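PDB 6BN2: acetyl-CoA acetyltransferase, which probably catalyses the thiolase condensation of two acetyl-CoA molecules to acetoacetyl-CoA, passing through an acyl-cysteine intermediate. Local coordinates for residues T156-Y159 with S160-H163; G82-N85 with T86-T89; S193-A196 with W197-K201; M267-E270 with K271-L275. All blocks are in the same frame, centred on the assembly; numbering follows the deposited sequence.

Contact 1: residues T156-Y159 with S160-H163; sequences TDVY and SKQH
Ser160 folds back onto Asp157 in a tight chain reversal that carries an ST turn, in the loop between helix 149-155 and helix 169-174; the runs 156-159 and 160-163 point in nearly opposite directions. Ser160 presents two donors to one carboxylate oxygen. Its hydroxyl OG meets Asp157 OD2 at 2.9 Å on the anti lone pair, while its backbone N comes to the same OD2 from above the carboxylate plane. In Asp157 CG is anti to the backbone N (chi1 177°) and beside the carbonyl carbon, which puts the carboxylate on the side where Ser160 follows. Ser160 OG also accepts, taking the N-H of Gln162 at 3.2 Å, so one hydroxyl links acid and backbone.

Lys161, with positive phi, gives its N only weakly to Asp157 O. Its side chain bends at chi2 and chi4 and lays its methylenes beside Val158 O, until Lys161 NZ reaches Val158 O at 2.7 Å, in the carbonyl plane and on a lone pair. The ammonium thus ties the two runs together a second time. Val158 and Tyr159 also pack on Gln76 of the second subunit, which places this edge of the loop at the dimer contact.

At Gln162 the two runs lie side by side. Gln162 O receives Asp157 N at 2.8 Å, nearly along the C=O axis, and Thr156 CA makes a CA-H...O contact with the same oxygen. His163 leads out of the reversal in a single beta bridge with Thr156, the CA atoms of His163 and Thr156 lying 4.4 Å apart.

Contact 2: residues G82-N85 with T86-T89; sequences GLPN and TTPT
With chi1 at -46°, Thr87 sets OG1 beside its own backbone N and anti to its carbonyl carbon, which aims the hydroxyl back at Pro84. Thr86 takes another rotamer: its OG1 sits between N and the carbonyl carbon (chi1 52°) and lies against the proline ring from the tip of the turn. The ring therefore touches two threonine oxygens, Pro84 CG lying 3.5 Å from Thr86 OG1 and Pro84 CD 3.4 Å from Thr87 OG1, with the Pro84 and Thr86 side chains crossing at about a right angle.

Pro84 O is held twice by Thr87. Thr87 OG1 donates to Pro84 O at 2.8 Å, tilted from the carbonyl plane, and Thr87 N donates to the same oxygen at 3.1 Å from well above that plane. Both donors arrive from the same face, so a single residue fixes the carbonyl with main chain and side chain together. Thr87 OG1 further packs on Leu83 CB, at 3.8 Å. The leucine is buried, packed on Ala78 of helix 73-80 and on Ile42 and Leu46 of helix 34-48, while Asn85 and Thr86 at the tip pack on Ala292 and Lys302 of the second subunit.

The bond between Thr87 N and Pro84 O closes a type I beta turn. Together with the Schellman motif at Gly82, it makes the connection by which the chain leaves helix 73-80 and enters strand 89-93, the outermost strand at one side, within this chain, of the large mixed sheet.

Contact 3: residues S193-A196 with W197-K201; sequences SAKA and WSEGK
A Schellman motif ends helix 179-198 here: Lys201 N donates to Ala196 O at 2.9 Å, five residues back, while Gly200, with positive phi, sends its N to Trp197 O. The wrap brings Lys201 CB onto Ala196 CB at 4.0 Å, a small apolar contact at the last turn. On the way, Ser198 N and Trp197 N still make ordinary helical bonds to Ala194 O and Ser193 O.

Trp197 leads its indole off the helix, and CD1 keeps Ser193 O at the ring edge. Its NE1 bonds to Asp224 and its ring stacks on Tyr227, so the tryptophan anchors the helix end to a neighbouring loop.

Lys195 O is gripped twice, by Glu199 N and by the hydroxyl Ser198 OG, the latter at 2.8 Å. Lys195 itself runs extended to CE and then bends at chi4 (-81°), which drops Lys195 NZ onto Glu199 OE1 at 2.7 Å, on the syn side of the carboxylate. In one of the two conformers of Lys201, its NZ makes a long, weak salt bridge to Glu199 OE2 at 3.3 Å. A water accepts from Lys195 NZ at 2.8 Å, and from Lys201 NZ in that same conformer, and donates to Glu199 OE2.

One carboxylate thus stands between two ammonium groups, with the water joining all three side chains; this would probably favour its ionised form at the C-terminal end of the helix.

Contact 4: residues M267-E270 with K271-L275; sequences MSKE and KMESL
Met267 packs against the helix that follows it, at the strand-to-helix junction where strand 258-268 of the large sheet turns directly into helix 269-274, with Ser268 as N-cap. Its extended side chain runs alongside the helix. Met267 SD sits 3.8 Å from Met272 CA and also meets Lys271 CG, and Met267 CE reaches Leu275 CD1 at 3.6 Å, the side chains of Met267 and Leu275 crossing at about a right angle. Met267 also packs on Val15 of the neighbouring strand 12-24 and on Leu51.

Ser268 caps the helix. With chi1 at 68°, OG stands between the backbone N and the carbonyl carbon, and from there Ser268 OG accepts Lys271 N at 3.1 Å. The same hydroxyl is bonded to Glu116, which gives the capping atom a second hold. Ser268 O then opens the regular helical bonding by accepting Met272 N at 3.0 Å.

Lys269 extends along the outer side of the helix and bends only at chi4, bringing its ammonium across the carboxylate of Glu273, one turn on. The salt bridge is loose: Lys269 NZ is 3.3 Å from Glu273 OE2, and its bond to OE1 is weak. Closer than either is Lys269 CE, 3.2 Å from Glu273 OE2, so aliphatic chain and charge both lie against the acid.

Glu270 contributes through its backbone, Glu270 O accepting Ser274 N at 3.0 Å. Beside that bond Ser274 turns its hydroxyl back into the helix, and Ser274 OG donates to Lys271 O at 2.8 Å.

The four contacts are separate local contacts along one chain, and none touches another. Contacts 2 and 4 are the nearest pair, on the same side of the chain with centres about 20 Å apart; both sit where a helix and a strand of the large sheet succeed each other. Contacts 1 and 2, about 38 Å apart between centres, have another feature in common: both touch the second subunit. Towards the predicted active site, contact 1 brings the His163 side chain about 10 Å from that of His356, a predicted proton acceptor, while in contact 3 the Ser193 side chain lies about 12 Å from that of His356. A bound calcium ion is about 5 Å from the Ser198 side chain.

Contact 1: residues T156-Y159 with S160-H163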
loop_
_atom_site.group_PDB
_atom_site.type_symbol
_atom_site.label_atom_id
_atom_site.label_comp_id
_atom_site.label_asym_id
_atom_site.label_seq_id
_atom_site.Cartn_x
_atom_site.Cartn_y
_atom_site.Cartn_z
ATOM N N THR A 156 0.300 -6.963 16.842
ATOM C CA THR A 156 -0.719 -6.757 17.863
ATOM C C THR A 156 -2.067 -6.507 17.197
ATOM O O THR A 156 -2.190 -5.626 16.341
ATOM C CB THR A 156 -0.361 -5.575 18.765
ATOM O OG1 THR A 156 0.864 -5.869 19.450
ATOM C CG2 THR A 156 -1.449 -5.351 19.799
ATOM N N ASP A 157 -3.076 -7.279 17.589
ATOM C CA ASP A 157 -4.428 -7.011 17.108
ATOM C C ASP A 157 -4.942 -5.702 17.702
ATOM O O ASP A 157 -4.883 -5.493 18.920
ATOM C CB ASP A 157 -5.353 -8.172 17.480
ATOM C CG ASP A 157 -6.787 -7.920 17.060
ATOM O OD1 ASP A 157 -7.038 -7.785 15.840
ATOM O OD2 ASP A 157 -7.658 -7.854 17.949
ATOM N N VAL A 158 -5.455 -4.816 16.838
ATOM C CA VAL A 158 -5.895 -3.496 17.295
ATOM C C VAL A 158 -7.020 -3.611 18.315
ATOM O O VAL A 158 -7.024 -2.919 19.345
ATOM C CB VAL A 158 -6.336 -2.634 16.100
ATOM C CG1 VAL A 158 -6.990 -1.338 16.612
ATOM C CG2 VAL A 158 -5.146 -2.320 15.186
ATOM N N TYR A 159 -7.995 -4.483 18.048
ATOM C CA TYR A 159 -9.264 -4.430 18.770
ATOM C C TYR A 159 -9.143 -5.078 20.143
ATOM O O TYR A 159 -9.721 -4.579 21.121
ATOM C CB TYR A 159 -10.348 -5.072 17.885
ATOM C CG TYR A 159 -10.140 -4.535 16.485
ATOM C CD1 TYR A 159 -10.520 -3.233 16.160
ATOM C CD2 TYR A 159 -9.443 -5.274 15.535
ATOM C CE1 TYR A 159 -10.254 -2.692 14.903
ATOM C CE2 TYR A 159 -9.170 -4.741 14.270
ATOM C CZ TYR A 159 -9.581 -3.452 13.972
ATOM O OH TYR A 159 -9.299 -2.920 12.746
ATOM N N SER A 160 -8.363 -6.154 20.240
ATOM C CA SER A 160 -8.139 -6.825 21.517
ATOM C C SER A 160 -6.889 -6.341 22.237
ATOM O O SER A 160 -6.751 -6.597 23.437
ATOM C CB SER A 160 -8.024 -8.330 21.301
ATOM O OG SER A 160 -6.838 -8.614 20.576
ATOM N N LYS A 161 -5.978 -5.668 21.530
ATOM C CA LYS A 161 -4.667 -5.274 22.043
ATOM C C LYS A 161 -3.825 -6.482 22.443
ATOM O O LYS A 161 -2.897 -6.362 23.249
ATOM C CB LYS A 161 -4.795 -4.285 23.211
ATOM C CG LYS A 161 -5.234 -2.892 22.758
ATOM C CD LYS A 161 -4.291 -2.383 21.659
ATOM C CE LYS A 161 -4.574 -0.937 21.246
ATOM N NZ LYS A 161 -5.563 -0.844 20.136
ATOM N N GLN A 162 -4.118 -7.642 21.874
ATOM C CA GLN A 162 -3.363 -8.853 22.155
ATOM C C GLN A 162 -2.521 -9.248 20.949
ATOM O O GLN A 162 -2.810 -8.884 19.812
ATOM C CB GLN A 162 -4.300 -9.990 22.545
ATOM C CG GLN A 162 -5.038 -9.687 23.834
ATOM C CD GLN A 162 -5.781 -10.880 24.353
ATOM O OE1 GLN A 162 -5.262 -11.996 24.342
ATOM N NE2 GLN A 162 -7.013 -10.660 24.814
ATOM N N HIS A 163 -1.460 -9.998 21.229
ATOM C CA HIS A 163 -0.541 -10.487 20.208
ATOM C C HIS A 163 -1.234 -11.523 19.330
ATOM O O HIS A 163 -2.127 -12.247 19.789
ATOM C CB HIS A 163 0.687 -11.111 20.890
ATOM C CG HIS A 163 1.849 -11.375 19.977
ATOM N ND1 HIS A 163 1.826 -12.343 18.994
ATOM C CD2 HIS A 163 3.100 -10.847 19.952
ATOM C CE1 HIS A 163 2.988 -12.369 18.371
ATOM N NE2 HIS A 163 3.787 -11.479 18.943
#

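Contact 2: residues G82-N85 with T86-T89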
loop_
_atom_site.group_PDB
_atom_site.type_symbol
_atom_site.label_atom_id
_atom_site.label_comp_id
_atom_site.label_asym_id
_atom_site.label_seq_id
_atom_site.Cartn_x
_atom_site.Cartn_y
_atom_site.Cartn_z
ATOM N N GLY A 82 17.532 -1.731 -11.025
ATOM C CA GLY A 82 17.897 -1.334 -12.362
ATOM C C GLY A 82 16.741 -0.996 -13.273
ATOM O O GLY A 82 16.965 -0.816 -14.479
ATOM N N LEU A 83 15.514 -0.945 -12.753
ATOM C CA LEU A 83 14.414 -0.435 -13.561
ATOM C C LEU A 83 14.618 1.059 -13.788
ATOM O O LEU A 83 15.179 1.749 -12.930
ATOM C CB LEU A 83 13.074 -0.685 -12.879
ATOM C CG LEU A 83 12.682 -2.175 -12.865
ATOM C CD1 LEU A 83 11.518 -2.456 -11.936
ATOM C CD2 LEU A 83 12.307 -2.602 -14.276
ATOM N N PRO A 84 14.193 1.580 -14.935
ATOM C CA PRO A 84 14.427 3.001 -15.224
ATOM C C PRO A 84 13.521 3.907 -14.398
ATOM O O PRO A 84 12.513 3.478 -13.839
ATOM C CB PRO A 84 14.108 3.117 -16.719
ATOM C CG PRO A 84 13.138 2.025 -16.979
ATOM C CD PRO A 84 13.615 0.873 -16.090
ATOM N N ASN A 85 13.900 5.192 -14.355
ATOM C CA ASN A 85 13.116 6.177 -13.608
ATOM C C ASN A 85 11.795 6.506 -14.288
ATOM O O ASN A 85 11.037 7.341 -13.769
ATOM C CB ASN A 85 13.964 7.444 -13.373
ATOM C CG ASN A 85 14.358 8.174 -14.658
ATOM O OD1 ASN A 85 13.693 8.084 -15.689
ATOM N ND2 ASN A 85 15.445 8.934 -14.581
ATOM N N THR A 86 11.497 5.866 -15.417
ATOM C CA THR A 86 10.199 5.979 -16.065
ATOM C C THR A 86 9.208 4.924 -15.570
ATOM O O THR A 86 8.086 4.860 -16.085
ATOM C CB THR A 86 10.371 5.901 -17.595
ATOM O OG1 THR A 86 11.141 4.728 -17.931
ATOM C CG2 THR A 86 11.116 7.143 -18.115
ATOM N N THR A 87 9.591 4.106 -14.583
ATOM C CA THR A 87 8.744 3.027 -14.075
ATOM C C THR A 87 7.896 3.489 -12.893
ATOM O O THR A 87 8.454 3.777 -11.822
ATOM C CB THR A 87 9.598 1.845 -13.625
ATOM O OG1 THR A 87 10.588 1.563 -14.623
ATOM C CG2 THR A 87 8.723 0.602 -13.411
ATOM N N PRO A 88 6.566 3.500 -13.007
ATOM C CA PRO A 88 5.723 3.750 -11.818
ATOM C C PRO A 88 5.866 2.647 -10.775
ATOM O O PRO A 88 6.108 1.482 -11.105
ATOM C CB PRO A 88 4.299 3.764 -12.391
ATOM C CG PRO A 88 4.503 4.148 -13.856
ATOM C CD PRO A 88 5.765 3.395 -14.237
ATOM N N THR A 89 5.669 3.012 -9.500
ATOM C CA THR A 89 5.802 2.034 -8.413
ATOM C C THR A 89 4.830 2.353 -7.278
ATOM O O THR A 89 4.570 3.524 -6.987
ATOM C CB THR A 89 7.230 2.016 -7.818
ATOM O OG1 THR A 89 7.506 3.289 -7.223
ATOM C CG2 THR A 89 8.297 1.758 -8.885
#

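Contact 3: residues S193-A196 with W197-K201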
loop_
_atom_site.group_PDB
_atom_site.type_symbol
_atom_site.label_atom_id
_atom_site.label_comp_id
_atom_site.label_asym_id
_atom_site.label_seq_id
_atom_site.Cartn_x
_atom_site.Cartn_y
_atom_site.Cartn_z
ATOM N N SER A 193 11.745 -28.843 5.078
ATOM C CA SER A 193 12.584 -27.741 4.606
ATOM C C SER A 193 14.011 -28.216 4.374
ATOM O O SER A 193 14.627 -27.903 3.348
ATOM C CB SER A 193 12.573 -26.603 5.627
ATOM O OG SER A 193 11.254 -26.052 5.752
ATOM N N ALA A 194 14.565 -28.944 5.341
ATOM C CA ALA A 194 15.929 -29.444 5.188
ATOM C C ALA A 194 16.029 -30.414 4.018
ATOM O O ALA A 194 17.018 -30.401 3.269
ATOM C CB ALA A 194 16.385 -30.109 6.485
ATOM N N LYS A 195 15.014 -31.269 3.848
ATOM C CA LYS A 195 15.032 -32.234 2.754
ATOM C C LYS A 195 14.960 -31.531 1.402
ATOM O O LYS A 195 15.719 -31.857 0.479
ATOM C CB LYS A 195 13.876 -33.226 2.921
ATOM C CG LYS A 195 13.744 -34.256 1.803
ATOM C CD LYS A 195 12.544 -35.166 2.096
ATOM C CE LYS A 195 12.447 -36.335 1.131
ATOM N NZ LYS A 195 11.815 -35.937 -0.155
ATOM N N ALA A 196 14.053 -30.557 1.259
ATOM C CA ALA A 196 13.927 -29.870 -0.024
ATOM C C ALA A 196 15.202 -29.104 -0.361
ATOM O O ALA A 196 15.671 -29.133 -1.510
ATOM C CB ALA A 196 12.710 -28.928 -0.005
ATOM N N TRP A 197 15.810 -28.452 0.636
ATOM C CA TRP A 197 17.083 -27.781 0.387
ATOM C C TRP A 197 18.140 -28.784 -0.065
ATOM O O TRP A 197 18.882 -28.524 -1.023
ATOM C CB TRP A 197 17.555 -27.014 1.634
ATOM C CG TRP A 197 17.068 -25.576 1.614
ATOM C CD1 TRP A 197 16.055 -25.029 2.354
ATOM C CD2 TRP A 197 17.556 -24.529 0.762
ATOM N NE1 TRP A 197 15.903 -23.694 2.026
ATOM C CE2 TRP A 197 16.815 -23.367 1.056
ATOM C CE3 TRP A 197 18.575 -24.460 -0.198
ATOM C CZ2 TRP A 197 17.036 -22.155 0.401
ATOM C CZ3 TRP A 197 18.798 -23.267 -0.844
ATOM C CH2 TRP A 197 18.044 -22.123 -0.537
ATOM N N SER A 198 18.187 -29.956 0.578
ATOM C CA SER A 198 19.221 -30.933 0.242
ATOM C C SER A 198 19.006 -31.541 -1.139
ATOM O O SER A 198 19.965 -32.022 -1.762
ATOM C CB SER A 198 19.253 -32.043 1.293
ATOM O OG SER A 198 18.221 -32.995 1.056
ATOM N N GLU A 199 17.767 -31.567 -1.615
ATOM C CA GLU A 199 17.416 -32.112 -2.916
ATOM C C GLU A 199 17.548 -31.096 -4.043
ATOM O O GLU A 199 17.263 -31.439 -5.193
ATOM C CB GLU A 199 15.979 -32.662 -2.892
ATOM C CG GLU A 199 15.844 -33.923 -2.080
ATOM C CD GLU A 199 14.397 -34.313 -1.836
ATOM O OE1 GLU A 199 14.164 -35.478 -1.495
ATOM O OE2 GLU A 199 13.506 -33.442 -1.962
ATOM N N GLY A 200 17.987 -29.875 -3.752
ATOM C CA GLY A 200 18.091 -28.864 -4.778
ATOM C C GLY A 200 16.779 -28.218 -5.147
ATOM O O GLY A 200 16.718 -27.493 -6.145
ATOM N N LYS A 201 15.734 -28.415 -4.344
ATOM C CA LYS A 201 14.407 -27.947 -4.720
ATOM C C LYS A 201 14.196 -26.459 -4.504
ATOM O O LYS A 201 13.156 -25.946 -4.928
ATOM C CB LYS A 201 13.346 -28.747 -3.963
ATOM C CG LYS A 201 13.213 -30.163 -4.521
ATOM C CD LYS A 201 12.173 -30.966 -3.758
ATOM C CE LYS A 201 11.848 -32.261 -4.484
ATOM N NZ LYS A 201 10.795 -33.043 -3.778
HETATM O O HOH W 1 11.059 -33.374 -0.906
#

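Contact 4: residues M267-E270 with K271-L275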
loop_
_atom_site.group_PDB
_atom_site.type_symbol
_atom_site.label_atom_id
_atom_site.label_comp_id
_atom_site.label_asym_id
_atom_site.label_seq_id
_atom_site.Cartn_x
_atom_site.Cartn_y
_atom_site.Cartn_z
ATOM N N MET A 267 2.716 -11.123 -17.249
ATOM C CA MET A 267 2.570 -10.624 -18.608
ATOM C C MET A 267 1.261 -11.095 -19.211
ATOM O O MET A 267 0.745 -12.163 -18.870
ATOM C CB MET A 267 3.691 -11.103 -19.542
ATOM C CG MET A 267 4.984 -10.358 -19.386
ATOM S SD MET A 267 6.218 -10.918 -20.546
ATOM C CE MET A 267 7.625 -9.989 -19.907
ATOM N N SER A 268 0.767 -10.301 -20.155
ATOM C CA SER A 268 -0.278 -10.761 -21.055
ATOM C C SER A 268 0.265 -11.814 -22.020
ATOM O O SER A 268 1.476 -11.940 -22.242
ATOM C CB SER A 268 -0.846 -9.594 -21.857
ATOM O OG SER A 268 0.131 -9.104 -22.765
ATOM N N LYS A 269 -0.662 -12.567 -22.613
ATOM C CA LYS A 269 -0.294 -13.536 -23.645
ATOM C C LYS A 269 0.415 -12.857 -24.805
ATOM O O LYS A 269 1.456 -13.328 -25.287
ATOM C CB LYS A 269 -1.549 -14.264 -24.129
ATOM C CG LYS A 269 -1.299 -15.282 -25.252
ATOM C CD LYS A 269 -2.533 -16.151 -25.458
ATOM C CE LYS A 269 -2.355 -17.116 -26.620
ATOM N NZ LYS A 269 -2.358 -16.394 -27.918
ATOM N N GLU A 270 -0.141 -11.737 -25.275
ATOM C CA GLU A 270 0.425 -11.064 -26.433
ATOM C C GLU A 270 1.850 -10.604 -26.154
ATOM O O GLU A 270 2.742 -10.778 -26.988
ATOM C CB GLU A 270 -0.474 -9.892 -26.825
ATOM C CG GLU A 270 -0.012 -9.102 -28.018
ATOM C CD GLU A 270 -0.926 -7.924 -28.304
ATOM O OE1 GLU A 270 -2.041 -7.885 -27.738
ATOM O OE2 GLU A 270 -0.526 -7.035 -29.084
ATOM N N LYS A 271 2.091 -10.057 -24.958
ATOM C CA LYS A 271 3.425 -9.556 -24.639
ATOM C C LYS A 271 4.431 -10.693 -24.486
ATOM O O LYS A 271 5.541 -10.617 -25.027
ATOM C CB LYS A 271 3.364 -8.691 -23.374
ATOM C CG LYS A 271 4.713 -8.190 -22.856
ATOM C CD LYS A 271 5.512 -7.354 -23.856
ATOM C CE LYS A 271 4.882 -6.006 -24.180
ATOM N NZ LYS A 271 5.847 -5.116 -24.921
ATOM N N MET A 272 4.075 -11.760 -23.765
ATOM C CA MET A 272 5.064 -12.826 -23.599
ATOM C C MET A 272 5.375 -13.507 -24.927
ATOM O O MET A 272 6.530 -13.862 -25.179
ATOM C CB MET A 272 4.609 -13.848 -22.549
ATOM C CG MET A 272 3.580 -14.833 -23.008
ATOM S SD MET A 272 3.039 -15.896 -21.642
ATOM C CE MET A 272 1.928 -16.963 -22.577
ATOM N N GLU A 273 4.390 -13.630 -25.819
ATOM C CA GLU A 273 4.666 -14.258 -27.106
ATOM C C GLU A 273 5.508 -13.350 -27.995
ATOM O O GLU A 273 6.386 -13.832 -28.722
ATOM C CB GLU A 273 3.357 -14.658 -27.794
ATOM C CG GLU A 273 2.692 -15.832 -27.098
ATOM C CD GLU A 273 1.386 -16.265 -27.732
ATOM O OE1 GLU A 273 0.955 -15.637 -28.717
ATOM O OE2 GLU A 273 0.791 -17.243 -27.237
ATOM N N SER A 274 5.277 -12.032 -27.936
ATOM C CA SER A 274 6.090 -11.116 -28.728
ATOM C C SER A 274 7.548 -11.136 -28.282
ATOM O O SER A 274 8.449 -10.882 -29.090
ATOM C CB SER A 274 5.521 -9.694 -28.648
ATOM O OG SER A 274 5.768 -9.126 -27.375
ATOM N N LEU A 275 7.799 -11.445 -27.010
ATOM C CA LEU A 275 9.145 -11.530 -26.462
ATOM C C LEU A 275 9.735 -12.930 -26.545
ATOM O O LEU A 275 10.886 -13.120 -26.147
ATOM C CB LEU A 275 9.148 -11.062 -24.996
ATOM C CG LEU A 275 8.802 -9.586 -24.810
ATOM C CD1 LEU A 275 8.574 -9.291 -23.334
ATOM C CD2 LEU A 275 9.916 -8.708 -25.382
#